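Local coordinates for protein enoyl-CoA hydratase/isomerase (Pseudomonas aeruginosa, PDB 3LAO) that probably catalyses the addition of water across the double bond of a steroid side-chain enoyl-CoA, working as a homotrimer of the crotonase-type hydratase/isomerase family, at residues B[102-107]-B[221-226]; B[49-52]-B[56-59]; B[95-100]-B[148-153]. All blocks are in the same frame, centred on the assembly; numbering follows the deposited sequence.

Interaction 1 (B[102-107]-B[221-226]); sequences PRRSKP and SAFQGR
R103 and R104 lie on an irregular, largely extended run of backbone that faces F223, the first residue of a type II turn ending at R226 and following the helical residues S221 and A222. F223 carries the contact, with R103 over a face of its ring and R104 at the far edge. R103 slides past the phenyl group in the reverse direction: its CD sits 3.7 Å from the ring centroid, as a CH-pi contact displaced toward CD2. Bends at chi2 and chi3 then bring the guanidinium round so that F223 CB lies 3.5 Å from R103 CZ, over the centre of the charged group, the guanidinium and phenyl planes 27° apart. R104 suits its place through an extended chain that brings its guanidinium to the end of the ring. F223 CZ points into that face, 3.9 Å from R104 CZ, and the planes differ by 81°. R104 is held by NH1 to K106 O (2.9 Å) and D128, and by NH2 to N126 O. D128 probably offsets the charge of R104, easing the 4.4 Å approach of R104 NH2 to R226 NH1. G225 adopts the positive phi (62°) that the turn requires. The ring of W163 of a second subunit meets that of F223, nearly parallel to it, and makes a cation-pi contact with R226, so this corner belongs to the subunit interface of the crotonase-fold trimer.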
loop_
_atom_site.group_PDB
_atom_site.type_symbol
_atom_site.label_atom_id
_atom_site.label_comp_id
_atom_site.label_asym_id
_atom_site.label_seq_id
_atom_site.Cartn_x
_atom_site.Cartn_y
_atom_site.Cartn_z
ATOM N N PRO B 102 -22.060 -6.263 -9.566
ATOM C CA PRO B 102 -21.554 -6.649 -8.247
ATOM C C PRO B 102 -20.151 -7.235 -8.292
ATOM O O PRO B 102 -19.725 -7.831 -9.271
ATOM C CB PRO B 102 -22.507 -7.759 -7.823
ATOM C CG PRO B 102 -22.964 -8.385 -9.162
ATOM C CD PRO B 102 -22.760 -7.373 -10.248
ATOM N N ARG B 103 -19.461 -7.095 -7.174
ATOM C CA ARG B 103 -18.113 -7.580 -7.025
ATOM C C ARG B 103 -18.209 -9.056 -6.631
ATOM O O ARG B 103 -19.201 -9.484 -5.995
ATOM C CB ARG B 103 -17.434 -6.734 -5.944
ATOM C CG ARG B 103 -16.220 -7.344 -5.269
ATOM C CD ARG B 103 -16.214 -7.010 -3.767
ATOM N NE ARG B 103 -16.097 -5.582 -3.462
ATOM C CZ ARG B 103 -16.450 -5.015 -2.302
ATOM N NH1 ARG B 103 -16.980 -5.749 -1.318
ATOM N NH2 ARG B 103 -16.278 -3.703 -2.132
ATOM N N ARG B 104 -17.209 -9.843 -7.022
ATOM C CA ARG B 104 -17.140 -11.211 -6.533
ATOM C C ARG B 104 -17.088 -11.205 -5.011
ATOM O O ARG B 104 -16.832 -10.186 -4.365
ATOM C CB ARG B 104 -15.923 -11.958 -7.090
ATOM C CG ARG B 104 -14.574 -11.437 -6.606
ATOM C CD ARG B 104 -13.394 -12.167 -7.313
ATOM N NE ARG B 104 -12.155 -11.462 -7.011
ATOM C CZ ARG B 104 -11.341 -11.777 -5.999
ATOM N NH1 ARG B 104 -11.635 -12.816 -5.218
ATOM N NH2 ARG B 104 -10.223 -11.073 -5.772
ATOM N N SER B 105 -17.329 -12.357 -4.422
ATOM C CA SER B 105 -17.267 -12.440 -2.986
ATOM C C SER B 105 -16.607 -13.740 -2.556
ATOM O O SER B 105 -16.607 -14.056 -1.393
ATOM C CB SER B 105 -18.689 -12.340 -2.436
ATOM O OG SER B 105 -19.466 -13.396 -2.937
ATOM N N LYS B 106 -16.100 -14.505 -3.517
ATOM C CA LYS B 106 -15.351 -15.728 -3.276
ATOM C C LYS B 106 -13.985 -15.618 -3.957
ATOM O O LYS B 106 -13.760 -14.712 -4.740
ATOM C CB LYS B 106 -16.109 -16.927 -3.814
ATOM C CG LYS B 106 -17.410 -17.160 -3.116
ATOM C CD LYS B 106 -17.899 -18.586 -3.389
ATOM C CE LYS B 106 -18.892 -18.660 -4.527
ATOM N NZ LYS B 106 -19.124 -20.109 -4.828
ATOM N N PRO B 107 -13.057 -16.518 -3.613
ATOM C CA PRO B 107 -11.652 -16.333 -4.001
ATOM C C PRO B 107 -11.367 -16.620 -5.444
ATOM O O PRO B 107 -11.991 -17.467 -6.017
ATOM C CB PRO B 107 -10.900 -17.357 -3.122
ATOM C CG PRO B 107 -11.790 -17.535 -1.952
ATOM C CD PRO B 107 -13.193 -17.469 -2.495
ATOM N N SER B 221 -13.889 -8.216 4.550
ATOM C CA SER B 221 -13.109 -7.175 5.270
ATOM C C SER B 221 -12.033 -6.510 4.414
ATOM O O SER B 221 -11.847 -5.297 4.460
ATOM C CB SER B 221 -12.450 -7.737 6.513
ATOM O OG SER B 221 -13.454 -8.133 7.391
ATOM N N ALA B 222 -11.323 -7.315 3.634
ATOM C CA ALA B 222 -10.197 -6.813 2.844
ATOM C C ALA B 222 -10.688 -5.847 1.771
ATOM O O ALA B 222 -10.111 -4.760 1.584
ATOM C CB ALA B 222 -9.410 -7.983 2.237
ATOM N N PHE B 223 -11.808 -6.210 1.139
ATOM C CA PHE B 223 -12.412 -5.421 0.080
ATOM C C PHE B 223 -12.807 -4.005 0.495
ATOM O O PHE B 223 -13.169 -3.219 -0.358
ATOM C CB PHE B 223 -13.615 -6.139 -0.539
ATOM C CG PHE B 223 -13.254 -7.249 -1.523
ATOM C CD1 PHE B 223 -12.240 -7.092 -2.445
ATOM C CD2 PHE B 223 -13.985 -8.420 -1.561
ATOM C CE1 PHE B 223 -11.921 -8.107 -3.349
ATOM C CE2 PHE B 223 -13.676 -9.426 -2.461
ATOM C CZ PHE B 223 -12.629 -9.277 -3.347
ATOM N N GLN B 224 -12.724 -3.666 1.781
ATOM C CA GLN B 224 -12.972 -2.284 2.236
ATOM C C GLN B 224 -11.970 -1.237 1.738
ATOM O O GLN B 224 -10.790 -1.232 2.122
ATOM C CB GLN B 224 -13.036 -2.210 3.751
ATOM C CG GLN B 224 -14.135 -3.056 4.312
ATOM C CD GLN B 224 -15.403 -2.987 3.472
ATOM O OE1 GLN B 224 -15.589 -3.780 2.551
ATOM N NE2 GLN B 224 -16.278 -2.035 3.788
ATOM N N GLY B 225 -12.452 -0.340 0.888
ATOM C CA GLY B 225 -11.652 0.754 0.381
ATOM C C GLY B 225 -10.454 0.313 -0.426
ATOM O O GLY B 225 -9.511 1.073 -0.610
ATOM N N ARG B 226 -10.493 -0.916 -0.915
ATOM C CA ARG B 226 -9.382 -1.471 -1.673
ATOM C C ARG B 226 -8.969 -0.587 -2.855
ATOM O O ARG B 226 -7.783 -0.356 -3.090
ATOM C CB ARG B 226 -9.727 -2.880 -2.152
ATOM C CG ARG B 226 -8.618 -3.570 -2.895
ATOM C CD ARG B 226 -9.163 -4.657 -3.786
ATOM N NE ARG B 226 -8.095 -5.429 -4.403
ATOM C CZ ARG B 226 -8.296 -6.427 -5.250
ATOM N NH1 ARG B 226 -9.527 -6.775 -5.583
ATOM N NH2 ARG B 226 -7.267 -7.075 -5.766
#

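Interaction 2 (B[49-52]-B[56-59]); sequences GEYE and ESRC
Y51, on the last full turn of its helix, reaches with its ring edge into the loop S57 to C59, which leads into strand 59-64. Here the packing is tight. The chain doubles back so closely that the CA atoms of Y51 and S57 are 6.5 Å apart, and S57 CB meets the ring near its plane, 3.5 Å from Y51 CD1. With CG anti to the backbone N (chi1 167°), the ring is carried away from the helix until the phenol oxygen comes against the backbone, Y51 OH lying only 3.0 Å from C59 CA. Tyrosine suits this place because its flat ring lies edge-on to the loop and carries a hydroxyl to its far end, where P107 O is its partner in a weak hydrogen bond. K106 bridges the two segments, NZ donating to Y51 O and S57 O and making a cation-pi contact with the Y51 ring. Small S57 lets the loop come close, and its OG bonds to S54 and Q18. The solvent side is looser, for E56 is exposed and poorly ordered. R58 turns its CB from Y51 and is held through NH1 by A208 O, while E50 reaches R16 instead of the loop. The contact thus fastens the C-terminal part of helix 38-53 to the lead-in of strand 59-64, with strand 22-27 touching S57 through F23 and helix 196-209 packing on C59 through A204 and I207.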
loop_
_atom_site.group_PDB
_atom_site.type_symbol
_atom_site.label_atom_id
_atom_site.label_comp_id
_atom_site.label_asym_id
_atom_site.label_seq_id
_atom_site.Cartn_x
_atom_site.Cartn_y
_atom_site.Cartn_z
ATOM N N GLY B 49 -20.186 -15.239 -12.752
ATOM C CA GLY B 49 -21.502 -15.222 -12.132
ATOM C C GLY B 49 -21.905 -16.625 -11.692
ATOM O O GLY B 49 -22.436 -16.839 -10.609
ATOM N N GLU B 50 -21.624 -17.605 -12.528
ATOM C CA GLU B 50 -22.010 -18.955 -12.198
ATOM C C GLU B 50 -21.169 -19.547 -11.028
ATOM O O GLU B 50 -21.700 -20.291 -10.182
ATOM C CB GLU B 50 -21.999 -19.836 -13.461
ATOM C CG GLU B 50 -21.585 -21.305 -13.209
ATOM C CD GLU B 50 -21.465 -22.168 -14.507
ATOM O OE1 GLU B 50 -21.090 -21.617 -15.597
ATOM O OE2 GLU B 50 -21.748 -23.405 -14.407
ATOM N N TYR B 51 -19.877 -19.227 -10.991
ATOM C CA TYR B 51 -19.032 -19.524 -9.831
ATOM C C TYR B 51 -19.638 -18.906 -8.558
ATOM O O TYR B 51 -19.802 -19.584 -7.561
ATOM C CB TYR B 51 -17.606 -18.989 -10.036
ATOM C CG TYR B 51 -16.712 -18.957 -8.770
ATOM C CD1 TYR B 51 -16.458 -20.108 -8.054
ATOM C CD2 TYR B 51 -16.081 -17.772 -8.361
ATOM C CE1 TYR B 51 -15.652 -20.092 -6.912
ATOM C CE2 TYR B 51 -15.268 -17.738 -7.244
ATOM C CZ TYR B 51 -15.058 -18.909 -6.520
ATOM O OH TYR B 51 -14.256 -18.902 -5.420
ATOM N N GLU B 52 -19.974 -17.622 -8.598
ATOM C CA GLU B 52 -20.621 -16.980 -7.456
ATOM C C GLU B 52 -21.851 -17.741 -6.944
ATOM O O GLU B 52 -22.109 -17.805 -5.737
ATOM C CB GLU B 52 -21.038 -15.555 -7.794
ATOM C CG GLU B 52 -19.877 -14.578 -7.920
ATOM C CD GLU B 52 -19.276 -14.242 -6.570
ATOM O OE1 GLU B 52 -18.027 -14.337 -6.447
ATOM O OE2 GLU B 52 -20.065 -13.902 -5.641
ATOM N N GLU B 56 -21.036 -25.047 -4.000
ATOM C CA GLU B 56 -19.947 -25.939 -3.625
ATOM C C GLU B 56 -18.620 -25.565 -4.261
ATOM O O GLU B 56 -17.629 -26.282 -4.127
ATOM C CB GLU B 56 -20.275 -27.388 -4.003
ATOM C CG GLU B 56 -21.653 -27.594 -4.631
ATOM C CD GLU B 56 -21.677 -27.380 -6.144
ATOM O OE1 GLU B 56 -22.663 -26.783 -6.645
ATOM O OE2 GLU B 56 -20.723 -27.819 -6.832
ATOM N N SER B 57 -18.576 -24.467 -4.987
ATOM C CA SER B 57 -17.287 -24.036 -5.469
ATOM C C SER B 57 -16.734 -23.157 -4.363
ATOM O O SER B 57 -17.430 -22.295 -3.840
ATOM C CB SER B 57 -17.442 -23.266 -6.771
ATOM O OG SER B 57 -18.051 -24.084 -7.770
ATOM N N ARG B 58 -15.502 -23.415 -3.972
ATOM C CA ARG B 58 -14.896 -22.680 -2.897
ATOM C C ARG B 58 -13.800 -21.807 -3.400
ATOM O O ARG B 58 -13.379 -20.890 -2.710
ATOM C CB ARG B 58 -14.325 -23.620 -1.851
ATOM C CG ARG B 58 -15.400 -24.245 -1.021
ATOM C CD ARG B 58 -14.790 -25.317 -0.126
ATOM N NE ARG B 58 -15.789 -26.112 0.580
ATOM C CZ ARG B 58 -15.615 -26.572 1.818
ATOM N NH1 ARG B 58 -14.490 -26.292 2.480
ATOM N NH2 ARG B 58 -16.560 -27.300 2.404
ATOM N N CYS B 59 -13.342 -22.081 -4.609
ATOM C CA CYS B 59 -12.338 -21.246 -5.220
ATOM C C CYS B 59 -12.403 -21.399 -6.757
ATOM O O CYS B 59 -12.692 -22.471 -7.308
ATOM C CB CYS B 59 -10.978 -21.658 -4.691
ATOM S SG CYS B 59 -9.605 -20.527 -5.079
#

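Interaction 3 (B[95-100]-B[148-153]); sequences DPWGVV and PPLGGS
W97 lays one face of its indole over L150 and G151. The methyl L150 CD2 stands above the six-membered ring of W97, 3.8 Å from its centroid and 16° off the normal, while G151 CA sits over the five-membered ring at 4.0 Å from that centroid. Both are CH-pi contacts. Having no side chain, G151 can bring its CA close to the flat ring, and glycine also suits its positive phi of 61°. In the leucine, a chi1 of -164° sets CG anti to the backbone N, and of its two methyls CD2 is the one that meets the ring. Rotation of the indole is probably limited by NE1, which donates to A119 O, and by F36, which meets it edge-to-face. D95 organises the backbone that presents W97: it opens a type I turn with P96 at the second position and G98, at positive phi, closing it. D95 OD2 accepts from both V99 N and V100 N, the latter over 3.0 Å. A119 begins helix 119-125, whose N terminus in crotonase-fold enzymes generally helps form the oxyanion hole; the position of W97 beside the start of that helix is consistent with a place near the active site, close to the subunit boundary, where V99 packs on R226 of a third subunit.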
loop_
_atom_site.group_PDB
_atom_site.type_symbol
_atom_site.label_atom_id
_atom_site.label_comp_id
_atom_site.label_asym_id
_atom_site.label_seq_id
_atom_site.Cartn_x
_atom_site.Cartn_y
_atom_site.Cartn_z
ATOM N N ASP B 95 -18.318 -8.753 -13.286
ATOM C CA ASP B 95 -17.193 -8.143 -13.982
ATOM C C ASP B 95 -15.859 -8.782 -13.549
ATOM O O ASP B 95 -15.477 -8.705 -12.386
ATOM C CB ASP B 95 -17.187 -6.647 -13.693
ATOM C CG ASP B 95 -16.082 -5.911 -14.421
ATOM O OD1 ASP B 95 -15.308 -6.578 -15.122
ATOM O OD2 ASP B 95 -15.990 -4.672 -14.298
ATOM N N PRO B 96 -15.183 -9.471 -14.482
ATOM C CA PRO B 96 -13.859 -10.039 -14.245
ATOM C C PRO B 96 -12.879 -8.991 -13.756
ATOM O O PRO B 96 -12.073 -9.277 -12.890
ATOM C CB PRO B 96 -13.439 -10.518 -15.641
ATOM C CG PRO B 96 -14.757 -10.914 -16.254
ATOM C CD PRO B 96 -15.701 -9.842 -15.813
ATOM N N TRP B 97 -12.938 -7.803 -14.335
ATOM C CA TRP B 97 -12.098 -6.712 -13.921
ATOM C C TRP B 97 -12.431 -6.086 -12.572
ATOM O O TRP B 97 -11.728 -5.200 -12.112
ATOM C CB TRP B 97 -12.051 -5.687 -15.035
ATOM C CG TRP B 97 -11.112 -6.229 -16.090
ATOM C CD1 TRP B 97 -9.778 -6.031 -16.159
ATOM C CD2 TRP B 97 -11.439 -7.134 -17.144
ATOM N NE1 TRP B 97 -9.247 -6.720 -17.210
ATOM C CE2 TRP B 97 -10.249 -7.412 -17.835
ATOM C CE3 TRP B 97 -12.624 -7.733 -17.575
ATOM C CZ2 TRP B 97 -10.203 -8.253 -18.946
ATOM C CZ3 TRP B 97 -12.581 -8.579 -18.662
ATOM C CH2 TRP B 97 -11.379 -8.833 -19.339
ATOM N N GLY B 98 -13.483 -6.574 -11.941
ATOM C CA GLY B 98 -13.959 -6.053 -10.667
ATOM C C GLY B 98 -14.206 -4.554 -10.573
ATOM O O GLY B 98 -14.009 -3.958 -9.515
ATOM N N VAL B 99 -14.646 -3.931 -11.656
ATOM C CA VAL B 99 -14.836 -2.487 -11.627
ATOM C C VAL B 99 -16.307 -2.124 -11.489
ATOM O O VAL B 99 -16.663 -1.169 -10.809
ATOM C CB VAL B 99 -14.177 -1.831 -12.857
ATOM C CG1 VAL B 99 -14.662 -0.420 -13.059
ATOM C CG2 VAL B 99 -12.656 -1.851 -12.703
ATOM N N VAL B 100 -17.155 -2.932 -12.107
ATOM C CA VAL B 100 -18.601 -2.778 -12.109
ATOM C C VAL B 100 -19.333 -3.747 -11.152
ATOM O O VAL B 100 -19.101 -4.960 -11.172
ATOM C CB VAL B 100 -19.084 -3.081 -13.531
ATOM C CG1 VAL B 100 -20.573 -3.411 -13.568
ATOM C CG2 VAL B 100 -18.743 -1.933 -14.414
ATOM N N PRO B 148 -7.832 3.463 -22.982
ATOM C CA PRO B 148 -8.303 2.074 -23.067
ATOM C C PRO B 148 -9.765 1.905 -22.617
ATOM O O PRO B 148 -10.089 2.277 -21.476
ATOM C CB PRO B 148 -7.377 1.347 -22.094
ATOM C CG PRO B 148 -6.997 2.399 -21.061
ATOM C CD PRO B 148 -7.213 3.756 -21.673
ATOM N N PRO B 149 -10.626 1.331 -23.494
ATOM C CA PRO B 149 -12.084 1.172 -23.308
ATOM C C PRO B 149 -12.506 0.231 -22.159
ATOM O O PRO B 149 -13.673 0.233 -21.737
ATOM C CB PRO B 149 -12.557 0.593 -24.660
ATOM C CG PRO B 149 -11.445 0.849 -25.624
ATOM C CD PRO B 149 -10.190 0.806 -24.802
ATOM N N LEU B 150 -11.560 -0.567 -21.667
ATOM C CA LEU B 150 -11.841 -1.596 -20.667
ATOM C C LEU B 150 -10.504 -2.232 -20.251
ATOM O O LEU B 150 -9.540 -2.242 -21.026
ATOM C CB LEU B 150 -12.845 -2.643 -21.216
ATOM C CG LEU B 150 -13.562 -3.585 -20.232
ATOM C CD1 LEU B 150 -14.858 -4.068 -20.833
ATOM C CD2 LEU B 150 -12.674 -4.767 -19.750
ATOM N N GLY B 151 -10.438 -2.743 -19.026
ATOM C CA GLY B 151 -9.185 -3.245 -18.504
ATOM C C GLY B 151 -8.175 -2.117 -18.449
ATOM O O GLY B 151 -6.976 -2.357 -18.303
ATOM N N GLY B 152 -8.667 -0.884 -18.574
ATOM C CA GLY B 152 -7.830 0.293 -18.458
ATOM C C GLY B 152 -7.080 0.264 -17.142
ATOM O O GLY B 152 -7.431 -0.493 -16.231
ATOM N N SER B 153 -6.044 1.091 -17.038
ATOM C CA SER B 153 -5.191 1.113 -15.844
ATOM C C SER B 153 -5.924 1.460 -14.544
ATOM O O SER B 153 -6.871 2.251 -14.520
ATOM C CB SER B 153 -3.996 2.052 -16.037
ATOM O OG SER B 153 -3.310 2.238 -14.810
#

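How the interactions relate
From the N terminus, interaction 2 closes first: within a few residues of helix 38-53 the chain has turned back on it, joining that helix to the entry of strand 59-64. The long loop between helix 75-78 and strand 108-112 then supplies one side of each remaining contact, 95-100 to interaction 3 and 102-107 to interaction 1. Interaction 3 closes at 148-153, whereas interaction 1 waits until 221-226, so the two cross. They join that loop to the loop before helix 156-161 and to the end of helix 212-222, respectively. Interactions 1 and 2 touch directly, S105 OG lying 2.8 Å from E52 OE2 in a probable hydrogen bond. Interactions 2 and 3 stay apart, nearest atoms about 7 Å.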